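NBS-LRR class disease resistance protein (Oryza sativa subsp. japonica, PDB 6FU9) probably acts as an intracellular plant immune receptor, with this domain probably serving to recognise a pathogen effector and so trigger defence. Local coordinates at residues Glu5-Val10 against Asp52-Ile57; Phe11-Val16 against Asp45-Val50; Met25-Ser30 against Ser61-Lys66. One frame throughout, in Å; residues are numbered along the deposited sequence.

All three contacts belong to one antiparallel sheet and the two helices packed on it. Interactions 1 and 2 share strand 7-12: interaction 2 is its buried pairing with strand 46-51, made of backbone bonds, an aliphatic face and one salt bridge, while interaction 1 joins its start to the loop that follows 46-51 and is partly buried, polar at one end and apolar at the other. Interaction 3 links the helices that follow those strands and is aliphatic throughout, grading from buried Val-28 and Leu-63 to exposed Lys-66. Interactions 2 and 3 meet directly, Val-49 packing on Val-28, and Phe-11 and Ile-13 on Leu-63.

Interaction 1: Glu5-Val10 against Asp52-Ile57; sequences EMQKIV and DGIDSI
The beginning of strand 7-12 and the loop leading into helix 56-66 run in roughly the same direction, 30° apart end to end, and stand wide of one another, the nearest CA atoms being those of Ile-9 and Ser-56 at 8.0 Å. Side chains bridge the gap. With CG beside its backbone N (chi1 -71°) and the rest of the chain stretched out, Gln-7 carries its amide across to the main chain of Ile-54. There OE1 accepts the Ile-54 N-H on a lone pair, in the carbonyl plane, at 2.9 Å from N and nearly straight (170°); the other end of the amide adds a weak bond, NE2 to Ile-54 O, at 3.5 Å. The side chain thus meets both the N-H and, weakly, the C=O of one residue, an arrangement consistent with only one orientation of the amide. Gly-53, just before, takes left-handed helical backbone angles.

Deeper in, Ile-9 and Ile-54 meet tip to tip, Ile-9 CD1 lying 4.1 Å from Ile-54 CG2, and the same methyl reaches Ser-56 CB at 3.7 Å. At the outer end a water joins the segments, donating to Glu-5 O at 2.8 Å and to Asp-52 OD1 at 2.7 Å; the other carboxylate oxygen of Asp-52 takes the N-H of Gly-4. Asp-55 N-caps the coming helix through Asn-58 N. The contact thus ties the strand-to-helix connection after strand 46-51 back to the first strand, as suits the second beta-alpha-beta unit (46-51, 56-66, 71-77) of a ferredoxin-like fold, the fold of heavy-metal-associated domains.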
ATOM      1  N   GLU A   5       3.250  14.273 -11.878  1.00 17.56           N
ATOM      2  CA  GLU A   5       3.611  13.560 -10.634  1.00 16.16           C
ATOM      3  C   GLU A   5       2.988  12.175 -10.632  1.00 15.59           C
ATOM      4  O   GLU A   5       1.813  12.018 -10.916  1.00 14.71           O
ATOM      5  CB  GLU A   5       3.096  14.407  -9.459  1.00 16.19           C
ATOM      6  CG  GLU A   5       3.537  13.935  -8.100  1.00 16.98           C
ATOM      7  CD  GLU A   5       2.852  14.776  -7.047  1.00 17.99           C
ATOM      8  OE1 GLU A   5       3.490  15.709  -6.539  1.00 21.88           O
ATOM      9  OE2 GLU A   5       1.666  14.573  -6.784  1.00 17.78           O
ATOM     10  N   MET A   6       3.811  11.179 -10.291  1.00 14.73           N
ATOM     11  CA  MET A   6       3.364   9.798 -10.390  1.00 14.15           C
ATOM     12  C   MET A   6       2.332   9.438  -9.311  1.00 13.92           C
ATOM     13  O   MET A   6       2.283  10.011  -8.261  1.00 15.05           O
ATOM     14  CB  MET A   6       4.580   8.898 -10.296  1.00 17.10           C
ATOM     15  CG  MET A   6       5.422   9.010 -11.573  1.00 19.89           C
ATOM     16  SD  MET A   6       6.963   8.138 -11.609  1.00 28.32           S
ATOM     17  CE  MET A   6       6.132   6.641 -11.651  1.00 26.70           C
ATOM     18  N   GLN A   7       1.542   8.436  -9.684  1.00 15.10           N
ATOM     19  CA  GLN A   7       0.517   7.847  -8.858  1.00 14.73           C
ATOM     20  C   GLN A   7       1.028   6.536  -8.205  1.00 12.71           C
ATOM     21  O   GLN A   7       1.839   5.857  -8.830  1.00 14.08           O
ATOM     22  CB  GLN A   7      -0.644   7.338  -9.772  1.00 20.51           C
ATOM     23  CG  GLN A   7      -1.570   8.300 -10.483  1.00 19.33           C
ATOM     24  CD  GLN A   7      -2.277   7.539 -11.601  1.00 19.15           C
ATOM     25  OE1 GLN A   7      -1.750   7.260 -12.618  1.00 17.30           O
ATOM     26  NE2 GLN A   7      -3.566   7.340 -11.411  1.00 21.01           N
ATOM     27  N   LYS A   8       0.498   6.225  -7.050  1.00 12.30           N
ATOM     28  CA  LYS A   8       0.687   4.942  -6.359  1.00 12.93           C
ATOM     29  C   LYS A   8      -0.625   4.393  -6.001  1.00 13.37           C
ATOM     30  O   LYS A   8      -1.430   5.051  -5.272  1.00 17.91           O
ATOM     31  CB  LYS A   8       1.545   5.140  -5.122  1.00 15.05           C
ATOM     32  CG  LYS A   8       1.847   3.852  -4.378  1.00 16.60           C
ATOM     33  CD  LYS A   8       2.816   4.136  -3.221  1.00 20.07           C
ATOM     34  CE  LYS A   8       3.130   2.977  -2.380  1.00 22.55           C
ATOM     35  NZ  LYS A   8       4.066   3.486  -1.362  1.00 22.18           N
ATOM     36  N   ILE A   9      -0.983   3.198  -6.512  1.00 12.49           N
ATOM     37  CA  ILE A   9      -2.235   2.560  -6.278  1.00 12.51           C
ATOM     38  C   ILE A   9      -1.946   1.183  -5.686  1.00 12.72           C
ATOM     39  O   ILE A   9      -1.146   0.428  -6.251  1.00 14.74           O
ATOM     40  CB  ILE A   9      -3.036   2.347  -7.551  1.00 14.64           C
ATOM     41  CG1 ILE A   9      -3.258   3.676  -8.309  1.00 16.46           C
ATOM     42  CG2 ILE A   9      -4.353   1.690  -7.235  1.00 18.43           C
ATOM     43  CD1 ILE A   9      -3.697   3.525  -9.718  1.00 27.56           C
ATOM     44  N   VAL A  10      -2.552   0.866  -4.562  1.00 12.40           N
ATOM     45  CA  VAL A  10      -2.365  -0.459  -3.934  1.00 13.09           C
ATOM     46  C   VAL A  10      -3.681  -1.177  -3.922  1.00 12.32           C
ATOM     47  O   VAL A  10      -4.704  -0.599  -3.437  1.00 13.73           O
ATOM     48  CB  VAL A  10      -1.799  -0.352  -2.526  1.00 13.95           C
ATOM     49  CG1 VAL A  10      -1.471  -1.777  -1.970  1.00 15.48           C
ATOM     50  CG2 VAL A  10      -0.559   0.515  -2.455  1.00 15.93           C
ATOM     51  N   ASP A  52       1.877   6.686 -14.243  1.00 13.74           N
ATOM     52  CA  ASP A  52       1.420   8.018 -14.605  1.00 14.73           C
ATOM     53  C   ASP A  52       0.295   7.892 -15.610  1.00 13.99           C
ATOM     54  O   ASP A  52       0.464   7.389 -16.679  1.00 18.24           O
ATOM     55  CB  ASP A  52       2.615   8.849 -15.133  1.00 19.91           C
ATOM     56  CG  ASP A  52       2.222  10.268 -15.617  1.00 23.24           C
ATOM     57  OD1 ASP A  52       1.221  10.843 -15.127  1.00 26.13           O
ATOM     58  OD2 ASP A  52       2.984  10.823 -16.441  1.00 31.09           O
ATOM     59  N   GLY A  53      -0.891   8.354 -15.235  1.00 15.11           N
ATOM     60  CA  GLY A  53      -2.026   8.239 -16.144  1.00 16.12           C
ATOM     61  C   GLY A  53      -2.639   6.837 -16.235  1.00 14.99           C
ATOM     62  O   GLY A  53      -3.101   6.448 -17.283  1.00 17.02           O
ATOM     63  N   ILE A  54      -2.670   6.139 -15.111  1.00 13.90           N
ATOM     64  CA  ILE A  54      -3.305   4.839 -15.029  1.00 13.10           C
ATOM     65  C   ILE A  54      -4.818   5.025 -14.883  1.00 13.59           C
ATOM     66  O   ILE A  54      -5.247   5.746 -14.003  1.00 15.98           O
ATOM     67  CB  ILE A  54      -2.759   4.062 -13.824  1.00 12.53           C
ATOM     68  CG1 ILE A  54      -1.224   3.876 -13.936  1.00 13.68           C
ATOM     69  CG2 ILE A  54      -3.463   2.717 -13.698  1.00 14.04           C
ATOM     70  CD1 ILE A  54      -0.610   3.475 -12.616  1.00 14.47           C
ATOM     71  N   ASP A  55      -5.572   4.331 -15.717  1.00 14.61           N
ATOM     72  CA  ASP A  55      -7.029   4.255 -15.549  1.00 15.25           C
ATOM     73  C   ASP A  55      -7.332   3.156 -14.511  1.00 15.05           C
ATOM     74  O   ASP A  55      -7.457   1.963 -14.834  1.00 16.40           O
ATOM     75  CB  ASP A  55      -7.652   3.966 -16.892  1.00 16.36           C
ATOM     76  CG  ASP A  55      -9.182   3.853 -16.838  1.00 19.60           C
ATOM     77  OD1 ASP A  55      -9.755   3.820 -15.763  1.00 22.41           O
ATOM     78  OD2 ASP A  55      -9.773   3.685 -17.892  1.00 23.03           O
ATOM     79  N   SER A  56      -7.400   3.571 -13.265  1.00 16.00           N
ATOM     80  CA  SER A  56      -7.569   2.606 -12.203  1.00 19.13           C
ATOM     81  C   SER A  56      -8.953   1.988 -12.227  1.00 19.28           C
ATOM     82  O   SER A  56      -9.107   0.888 -11.720  1.00 20.99           O
ATOM     83  CB  SER A  56      -7.213   3.201 -10.828  1.00 22.74           C
ATOM     84  OG  SER A  56      -8.129   4.167 -10.510  1.00 29.81           O
ATOM     85  N   ILE A  57      -9.947   2.679 -12.758  1.00 23.95           N
ATOM     86  CA  ILE A  57     -11.287   2.160 -13.006  1.00 24.75           C
ATOM     87  C   ILE A  57     -11.266   0.920 -13.807  1.00 24.31           C
ATOM     88  O   ILE A  57     -11.809  -0.112 -13.405  1.00 27.80           O
ATOM     89  CB  ILE A  57     -12.220   3.243 -13.756  1.00 27.16           C
ATOM     90  CG1 ILE A  57     -12.406   4.460 -12.871  1.00 27.32           C
ATOM     91  CG2 ILE A  57     -13.605   2.676 -14.144  1.00 31.86           C
ATOM     92  CD1 ILE A  57     -12.637   4.117 -11.400  1.00 42.61           C
TER
HETATM   93  O   HOH W   1       0.210  10.445 -12.667  1.00 20.99           O

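Interaction 2: Phe11-Val16 against Asp45-Val50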
ATOM      1  N   PHE A  11      -3.677  -2.416  -4.416  1.00 13.10           N
ATOM      2  CA  PHE A  11      -4.819  -3.305  -4.354  1.00 14.09           C
ATOM      3  C   PHE A  11      -4.545  -4.417  -3.334  1.00 14.20           C
ATOM      4  O   PHE A  11      -3.380  -4.804  -3.151  1.00 16.60           O
ATOM      5  CB  PHE A  11      -5.128  -3.945  -5.693  1.00 14.07           C
ATOM      6  CG  PHE A  11      -5.453  -2.984  -6.798  1.00 13.92           C
ATOM      7  CD1 PHE A  11      -6.719  -2.429  -6.883  1.00 15.22           C
ATOM      8  CD2 PHE A  11      -4.534  -2.625  -7.750  1.00 15.62           C
ATOM      9  CE1 PHE A  11      -7.060  -1.545  -7.903  1.00 16.43           C
ATOM     10  CE2 PHE A  11      -4.849  -1.744  -8.763  1.00 16.62           C
ATOM     11  CZ  PHE A  11      -6.122  -1.215  -8.837  1.00 16.13           C
ATOM     12  N   LYS A  12      -5.601  -4.898  -2.706  1.00 14.60           N
ATOM     13  CA  LYS A  12      -5.577  -6.167  -1.957  1.00 15.58           C
ATOM     14  C   LYS A  12      -6.325  -7.163  -2.792  1.00 15.78           C
ATOM     15  O   LYS A  12      -7.488  -6.962  -3.166  1.00 17.70           O
ATOM     16  CB  LYS A  12      -6.162  -5.954  -0.572  1.00 18.85           C
ATOM     17  CG  LYS A  12      -5.201  -5.262   0.413  1.00 22.84           C
ATOM     18  CD  LYS A  12      -4.113  -6.137   1.096  1.00 25.89           C
ATOM     19  CE  LYS A  12      -4.675  -6.860   2.293  1.00 23.87           C
ATOM     20  NZ  LYS A  12      -3.721  -7.795   2.903  1.00 25.84           N
ATOM     21  N   ILE A  13      -5.651  -8.295  -3.123  1.00 16.07           N
ATOM     22  CA  ILE A  13      -6.269  -9.353  -3.966  1.00 17.68           C
ATOM     23  C   ILE A  13      -5.893 -10.626  -3.308  1.00 20.18           C
ATOM     24  O   ILE A  13      -4.722 -11.024  -3.366  1.00 24.38           O
ATOM     25  CB  ILE A  13      -5.785  -9.327  -5.423  1.00 20.56           C
ATOM     26  CG1 ILE A  13      -5.669  -7.905  -5.987  1.00 21.62           C
ATOM     27  CG2 ILE A  13      -6.690 -10.186  -6.268  1.00 23.06           C
ATOM     28  CD1 ILE A  13      -5.264  -7.819  -7.445  1.00 24.90           C
ATOM     29  N   PRO A  14      -6.843 -11.276  -2.644  1.00 24.41           N
ATOM     30  CA  PRO A  14      -6.557 -12.654  -2.222  1.00 31.16           C
ATOM     31  C   PRO A  14      -5.969 -13.450  -3.423  1.00 31.94           C
ATOM     32  O   PRO A  14      -6.531 -13.437  -4.502  1.00 42.20           O
ATOM     33  CB  PRO A  14      -7.927 -13.178  -1.817  1.00 32.01           C
ATOM     34  CG  PRO A  14      -8.597 -11.956  -1.304  1.00 33.30           C
ATOM     35  CD  PRO A  14      -8.186 -10.853  -2.241  1.00 31.06           C
ATOM     36  N   MET A  15      -4.807 -14.057  -3.236  1.00 33.73           N
ATOM     37  CA  MET A  15      -4.166 -14.800  -4.363  1.00 34.28           C
ATOM     38  C   MET A  15      -3.757 -16.192  -3.995  1.00 45.06           C
ATOM     39  O   MET A  15      -2.925 -16.332  -3.140  1.00 47.97           O
ATOM     40  CB  MET A  15      -3.017 -13.923  -4.963  1.00 31.45           C
ATOM     41  CG  MET A  15      -3.523 -12.870  -5.953  1.00 28.63           C
ATOM     42  SD  MET A  15      -2.358 -11.699  -6.695  1.00 28.28           S
ATOM     43  CE  MET A  15      -1.759 -10.920  -5.181  1.00 24.15           C
ATOM     44  N   VAL A  16      -4.387 -17.226  -4.579  1.00 55.25           N
ATOM     45  CA  VAL A  16      -4.213 -18.608  -4.070  1.00 63.33           C
ATOM     46  C   VAL A  16      -2.718 -19.112  -4.060  1.00 73.60           C
ATOM     47  O   VAL A  16      -2.339 -19.931  -3.207  1.00142.31           O
ATOM     48  CB  VAL A  16      -5.189 -19.633  -4.752  1.00 70.86           C
ATOM     49  CG1 VAL A  16      -5.101 -21.006  -4.081  1.00 74.14           C
ATOM     50  CG2 VAL A  16      -6.647 -19.159  -4.700  1.00 67.61           C
ATOM     51  N   ASP A  45      -0.360 -10.451  -0.724  1.00 16.30           N
ATOM     52  CA  ASP A  45      -1.571 -10.174  -1.475  1.00 17.81           C
ATOM     53  C   ASP A  45      -1.816  -8.659  -1.716  1.00 16.03           C
ATOM     54  O   ASP A  45      -2.923  -8.260  -2.116  1.00 18.26           O
ATOM     55  CB  ASP A  45      -2.778 -10.825  -0.861  1.00 21.76           C
ATOM     56  CG  ASP A  45      -3.165 -10.303   0.451  1.00 22.70           C
ATOM     57  OD1 ASP A  45      -2.563  -9.344   0.959  1.00 21.41           O
ATOM     58  OD2 ASP A  45      -4.146 -10.865   1.017  1.00 30.39           O
ATOM     59  N   GLN A  46      -0.800  -7.843  -1.477  1.00 15.82           N
ATOM     60  CA  GLN A  46      -0.849  -6.392  -1.845  1.00 18.16           C
ATOM     61  C   GLN A  46      -0.227  -6.269  -3.211  1.00 20.06           C
ATOM     62  O   GLN A  46       0.911  -6.713  -3.405  1.00 29.79           O
ATOM     63  CB  GLN A  46       0.016  -5.555  -0.962  1.00 24.51           C
ATOM     64  CG  GLN A  46      -0.544  -4.865   0.173  1.00 25.90           C
ATOM     65  CD  GLN A  46       0.515  -4.070   0.972  1.00 20.95           C
ATOM     66  OE1 GLN A  46       1.276  -3.220   0.483  1.00 30.83           O
ATOM     67  NE2 GLN A  46       0.469  -4.255   2.227  1.00 18.55           N
ATOM     68  N   VAL A  47      -0.914  -5.669  -4.177  1.00 17.69           N
ATOM     69  CA  VAL A  47      -0.365  -5.408  -5.491  1.00 16.27           C
ATOM     70  C   VAL A  47      -0.137  -3.915  -5.564  1.00 13.92           C
ATOM     71  O   VAL A  47      -1.127  -3.159  -5.510  1.00 14.47           O
ATOM     72  CB  VAL A  47      -1.318  -5.856  -6.574  1.00 18.11           C
ATOM     73  CG1 VAL A  47      -0.785  -5.542  -7.957  1.00 17.92           C
ATOM     74  CG2 VAL A  47      -1.609  -7.376  -6.405  1.00 20.98           C
ATOM     75  N   VAL A  48       1.101  -3.498  -5.541  1.00 13.63           N
ATOM     76  CA  VAL A  48       1.509  -2.098  -5.485  1.00 13.25           C
ATOM     77  C   VAL A  48       1.888  -1.666  -6.889  1.00 13.00           C
ATOM     78  O   VAL A  48       2.813  -2.216  -7.493  1.00 14.69           O
ATOM     79  CB  VAL A  48       2.659  -1.865  -4.479  1.00 14.46           C
ATOM     80  CG1 VAL A  48       2.984  -0.354  -4.474  1.00 16.99           C
ATOM     81  CG2 VAL A  48       2.372  -2.388  -3.115  1.00 16.52           C
ATOM     82  N   VAL A  49       1.189  -0.639  -7.389  1.00 12.73           N
ATOM     83  CA  VAL A  49       1.290  -0.154  -8.739  1.00 12.14           C
ATOM     84  C   VAL A  49       1.756   1.276  -8.783  1.00 12.76           C
ATOM     85  O   VAL A  49       1.167   2.115  -8.076  1.00 13.92           O
ATOM     86  CB  VAL A  49      -0.035  -0.304  -9.470  1.00 13.12           C
ATOM     87  CG1 VAL A  49       0.127  -0.008 -10.941  1.00 14.43           C
ATOM     88  CG2 VAL A  49      -0.678  -1.670  -9.211  1.00 14.11           C
ATOM     89  N   VAL A  50       2.760   1.595  -9.548  1.00 12.28           N
ATOM     90  CA  VAL A  50       3.253   2.967  -9.707  1.00 12.04           C
ATOM     91  C   VAL A  50       3.236   3.324 -11.144  1.00 12.16           C
ATOM     92  O   VAL A  50       3.619   2.566 -12.018  1.00 13.21           O
ATOM     93  CB  VAL A  50       4.674   3.093  -9.116  1.00 17.91           C
ATOM     94  CG1 VAL A  50       5.341   4.369  -9.440  1.00 20.08           C
ATOM     95  CG2 VAL A  50       4.613   2.872  -7.581  1.00 20.26           C
TER
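Phe-11 and Lys-12 pair with Val-47 and Gln-46 at the end of strand 7-12, where the two middle strands of the antiparallel sheet come together beside a classic beta bulge, formed by Asp-45 and Gln-46 facing Ala-40 of the next strand. Phe-11 and Val-47 are the hydrogen-bonded pair: Phe-11 N reaches Val-47 O at 2.9 Å, and Val-47 N returns to Phe-11 O at 2.8 Å. Past the strand, Ile-13 N continues the pattern to Asp-45 O at 2.9 Å.

On the face of Lys-12 and Gln-46, the lysine chain folds back through two successive bends (chi2 -80°, chi3 -83°) and crosses over to Asp-45. Its NZ forms a salt bridge with Asp-45 OD1 at 2.7 Å, on the syn side and 17° out of the carboxylate plane. NZ also has an acidic partner on the chain of another protein, which probably splits its charge between the two; Gln-46 NE2 likewise bonds to that chain.

The opposite face is hydrophobic. Val-47 CG2 is met by Ile-13 CD1 and, from a side chain running at about a right angle, by Met-15 CE, each 3.8 Å away, while Val-49 CG2 lies at the edge of the Phe-11 ring. Leu-59, Val-60 and Leu-63 of helix 56-66 pack on that ring, Phe-72 of strand 71-77 meets it, and Ala-24 of helix 18-29 touches Met-15.

Interaction 3: Met25-Ser30 against Ser61-Lys66; sequences MSLVAS and SALRKK
Leu-27 reaches across to helix 56-66 because its CG lies opposite the backbone N (chi1 -176°), which carries CG out from helix 18-29; CD1 prolongs that line and CD2 branches off toward Leu-63. Leu-63 in turn swings its CG to the N side (chi1 -72°) and brings its CD2 round to meet Leu-27 CD2. Segments 25-29 and 61-66 run roughly antiparallel, 153° between their directions, their axes 10.6 Å apart at closest approach. Leu-27 and Leu-63 have the nearest CA atoms, 7.6 Å from each other.

The two branches of Leu-27 divide the work. CD2 faces the upstream part of the partner helix, touching Leu-63 CD2 at 4.0 Å and the methyl CB of Ala-62 at 4.1 Å. CD1 turns to the aliphatic stem of Lys-66, which crosses it at a slant; CD1 approaches Lys-66 CD to 3.4 Å, tighter than ordinary van der Waals contact, and lies 3.8 Å from Lys-66 CB. The lysine stem thereby covers the outer side of the leucine. On the inner side Val-28 CG2 meets Leu-63 CD2 at 4.1 Å, so that one leucine methyl joins two successive residues of the opposing helix.

Beneath this pair Val-28 also rests on Val-34 and Val-37, and Leu-63 on Ile-13 and Ala-70 of loops. Everything that meets between the two segments is carbon packing, apart from the carbonyl of Ala-62 brushing Leu-27. Such a contact, burying 192 Å² between these two segments, depends on shape and exclusion of water rather than on directional bonds; the packing of Val-28 on strand 34-40 probably also helps to place helix 18-29.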
ATOM      1  N   MET A  25       0.620  -9.690 -12.077  1.00 20.40           N
ATOM      2  CA  MET A  25       1.709  -8.798 -12.419  1.00 20.56           C
ATOM      3  C   MET A  25       1.744  -8.571 -13.942  1.00 21.01           C
ATOM      4  O   MET A  25       2.007  -7.449 -14.390  1.00 19.75           O
ATOM      5  CB  MET A  25       3.070  -9.174 -11.751  1.00 27.36           C
ATOM      6  CG  MET A  25       3.411  -8.637 -10.231  1.00 22.34           C
ATOM      7  SD  MET A  25       4.971  -9.252  -9.800  1.00 42.80           S
ATOM      8  CE  MET A  25       4.794 -11.039  -9.962  1.00 45.65           C
ATOM      9  N   SER A  26       1.470  -9.594 -14.743  1.00 20.26           N
ATOM     10  CA  SER A  26       1.470  -9.459 -16.174  0.50 20.12           C
ATOM     11  C   SER A  26       0.359  -8.509 -16.669  1.00 18.31           C
ATOM     12  O   SER A  26       0.582  -7.668 -17.542  1.00 19.31           O
ATOM     13  CB  SER A  26       1.320 -10.838 -16.803  0.50 24.59           C
ATOM     14  OG  SER A  26       1.473 -10.699 -18.176  0.50 27.07           O
ATOM     15  N   LEU A  27      -0.826  -8.695 -16.135  1.00 16.51           N
ATOM     16  CA  LEU A  27      -1.964  -7.833 -16.487  1.00 17.00           C
ATOM     17  C   LEU A  27      -1.676  -6.381 -16.131  1.00 15.59           C
ATOM     18  O   LEU A  27      -1.861  -5.493 -16.964  1.00 16.33           O
ATOM     19  CB  LEU A  27      -3.218  -8.320 -15.785  1.00 18.24           C
ATOM     20  CG  LEU A  27      -4.535  -7.627 -16.090  1.00 18.83           C
ATOM     21  CD1 LEU A  27      -5.637  -8.607 -15.644  1.00 22.94           C
ATOM     22  CD2 LEU A  27      -4.678  -6.352 -15.365  1.00 22.40           C
ATOM     23  N   VAL A  28      -1.168  -6.151 -14.950  1.00 15.13           N
ATOM     24  CA  VAL A  28      -0.867  -4.788 -14.547  1.00 14.59           C
ATOM     25  C   VAL A  28       0.219  -4.200 -15.374  1.00 15.79           C
ATOM     26  O   VAL A  28       0.113  -3.033 -15.844  1.00 16.19           O
ATOM     27  CB  VAL A  28      -0.556  -4.734 -13.035  1.00 15.25           C
ATOM     28  CG1 VAL A  28      -0.167  -3.315 -12.620  1.00 15.22           C
ATOM     29  CG2 VAL A  28      -1.704  -5.178 -12.202  1.00 16.87           C
ATOM     30  N   ALA A  29       1.293  -4.922 -15.628  1.00 16.53           N
ATOM     31  CA  ALA A  29       2.385  -4.413 -16.426  1.00 17.91           C
ATOM     32  C   ALA A  29       1.985  -4.071 -17.870  1.00 18.17           C
ATOM     33  O   ALA A  29       2.637  -3.252 -18.505  1.00 20.39           O
ATOM     34  CB  ALA A  29       3.566  -5.367 -16.357  1.00 20.82           C
ATOM     35  N   SER A  30       0.953  -4.722 -18.351  1.00 17.73           N
ATOM     36  CA  SER A  30       0.476  -4.420 -19.698  0.50 18.60           C
ATOM     37  C   SER A  30      -0.531  -3.276 -19.775  1.00 16.36           C
ATOM     38  O   SER A  30      -0.978  -2.947 -20.842  1.00 19.38           O
ATOM     39  CB  SER A  30      -0.091  -5.650 -20.415  0.50 21.11           C
ATOM     40  OG  SER A  30       0.955  -6.263 -21.169  0.50 29.40           O
ATOM     41  N   SER A  61     -11.438  -3.424 -12.747  1.00 17.41           N
ATOM     42  CA  SER A  61     -12.365  -4.277 -13.443  1.00 19.15           C
ATOM     43  C   SER A  61     -11.659  -5.466 -14.088  1.00 17.92           C
ATOM     44  O   SER A  61     -12.113  -6.642 -13.990  1.00 18.81           O
ATOM     45  CB  SER A  61     -13.159  -3.422 -14.477  1.00 23.19           C
ATOM     46  OG  SER A  61     -13.944  -4.242 -15.265  1.00 27.22           O
ATOM     47  N   ALA A  62     -10.539  -5.186 -14.746  1.00 16.97           N
ATOM     48  CA  ALA A  62      -9.793  -6.238 -15.420  1.00 16.61           C
ATOM     49  C   ALA A  62      -9.265  -7.234 -14.388  1.00 16.02           C
ATOM     50  O   ALA A  62      -9.349  -8.458 -14.600  1.00 17.58           O
ATOM     51  CB  ALA A  62      -8.654  -5.636 -16.238  1.00 17.36           C
ATOM     52  N   LEU A  63      -8.768  -6.733 -13.266  1.00 15.38           N
ATOM     53  CA  LEU A  63      -8.275  -7.642 -12.202  1.00 14.71           C
ATOM     54  C   LEU A  63      -9.367  -8.506 -11.669  1.00 15.96           C
ATOM     55  O   LEU A  63      -9.147  -9.742 -11.420  1.00 17.07           O
ATOM     56  CB  LEU A  63      -7.618  -6.815 -11.071  1.00 15.01           C
ATOM     57  CG  LEU A  63      -6.279  -6.207 -11.421  1.00 15.13           C
ATOM     58  CD1 LEU A  63      -5.889  -5.128 -10.432  1.00 16.52           C
ATOM     59  CD2 LEU A  63      -5.182  -7.229 -11.511  1.00 17.01           C
ATOM     60  N   ARG A  64     -10.571  -7.981 -11.501  1.00 16.24           N
ATOM     61  CA  ARG A  64     -11.689  -8.755 -11.002  1.00 16.56           C
ATOM     62  C   ARG A  64     -12.091  -9.844 -11.986  1.00 18.41           C
ATOM     63  O   ARG A  64     -12.534 -10.903 -11.547  1.00 20.62           O
ATOM     64  CB  ARG A  64     -12.843  -7.773 -10.701  1.00 17.59           C
ATOM     65  CG  ARG A  64     -12.593  -7.013  -9.428  1.00 17.40           C
ATOM     66  CD  ARG A  64     -13.601  -5.920  -9.204  1.00 20.13           C
ATOM     67  NE  ARG A  64     -13.296  -5.231  -7.948  1.00 19.74           N
ATOM     68  CZ  ARG A  64     -13.750  -4.010  -7.607  1.00 22.33           C
ATOM     69  NH1 ARG A  64     -14.415  -3.258  -8.487  1.00 27.35           N
ATOM     70  NH2 ARG A  64     -13.444  -3.506  -6.435  1.00 22.29           N
ATOM     71  N   LYS A  65     -11.975  -9.601 -13.288  1.00 17.10           N
ATOM     72  CA  LYS A  65     -12.355 -10.603 -14.297  1.00 19.12           C
ATOM     73  C   LYS A  65     -11.328 -11.698 -14.441  1.00 21.47           C
ATOM     74  O   LYS A  65     -11.701 -12.847 -14.679  1.00 21.79           O
ATOM     75  CB  LYS A  65     -12.595  -9.926 -15.668  1.00 21.65           C
ATOM     76  CG  LYS A  65     -13.872  -9.088 -15.683  1.00 23.73           C
ATOM     77  CD  LYS A  65     -14.259  -8.519 -17.056  1.00 31.15           C
ATOM     78  CE  LYS A  65     -13.298  -7.494 -17.534  1.00 29.01           C
ATOM     79  NZ  LYS A  65     -13.872  -6.873 -18.763  1.00 22.54           N
ATOM     80  N   LYS A  66     -10.045 -11.368 -14.246  1.00 19.76           N
ATOM     81  CA  LYS A  66      -8.979 -12.274 -14.621  1.00 21.13           C
ATOM     82  C   LYS A  66      -8.188 -12.823 -13.465  1.00 21.02           C
ATOM     83  O   LYS A  66      -7.543 -13.888 -13.613  1.00 23.96           O
ATOM     84  CB  LYS A  66      -8.056 -11.555 -15.613  1.00 26.69           C
ATOM     85  CG  LYS A  66      -8.752 -11.128 -16.897  1.00 32.57           C
ATOM     86  CD  LYS A  66      -7.874 -10.198 -17.719  1.00 42.30           C
ATOM     87  CE  LYS A  66      -8.408 -10.021 -19.127  1.00 56.02           C
ATOM     88  NZ  LYS A  66      -8.219 -11.266 -19.925  1.00 61.21           N
TER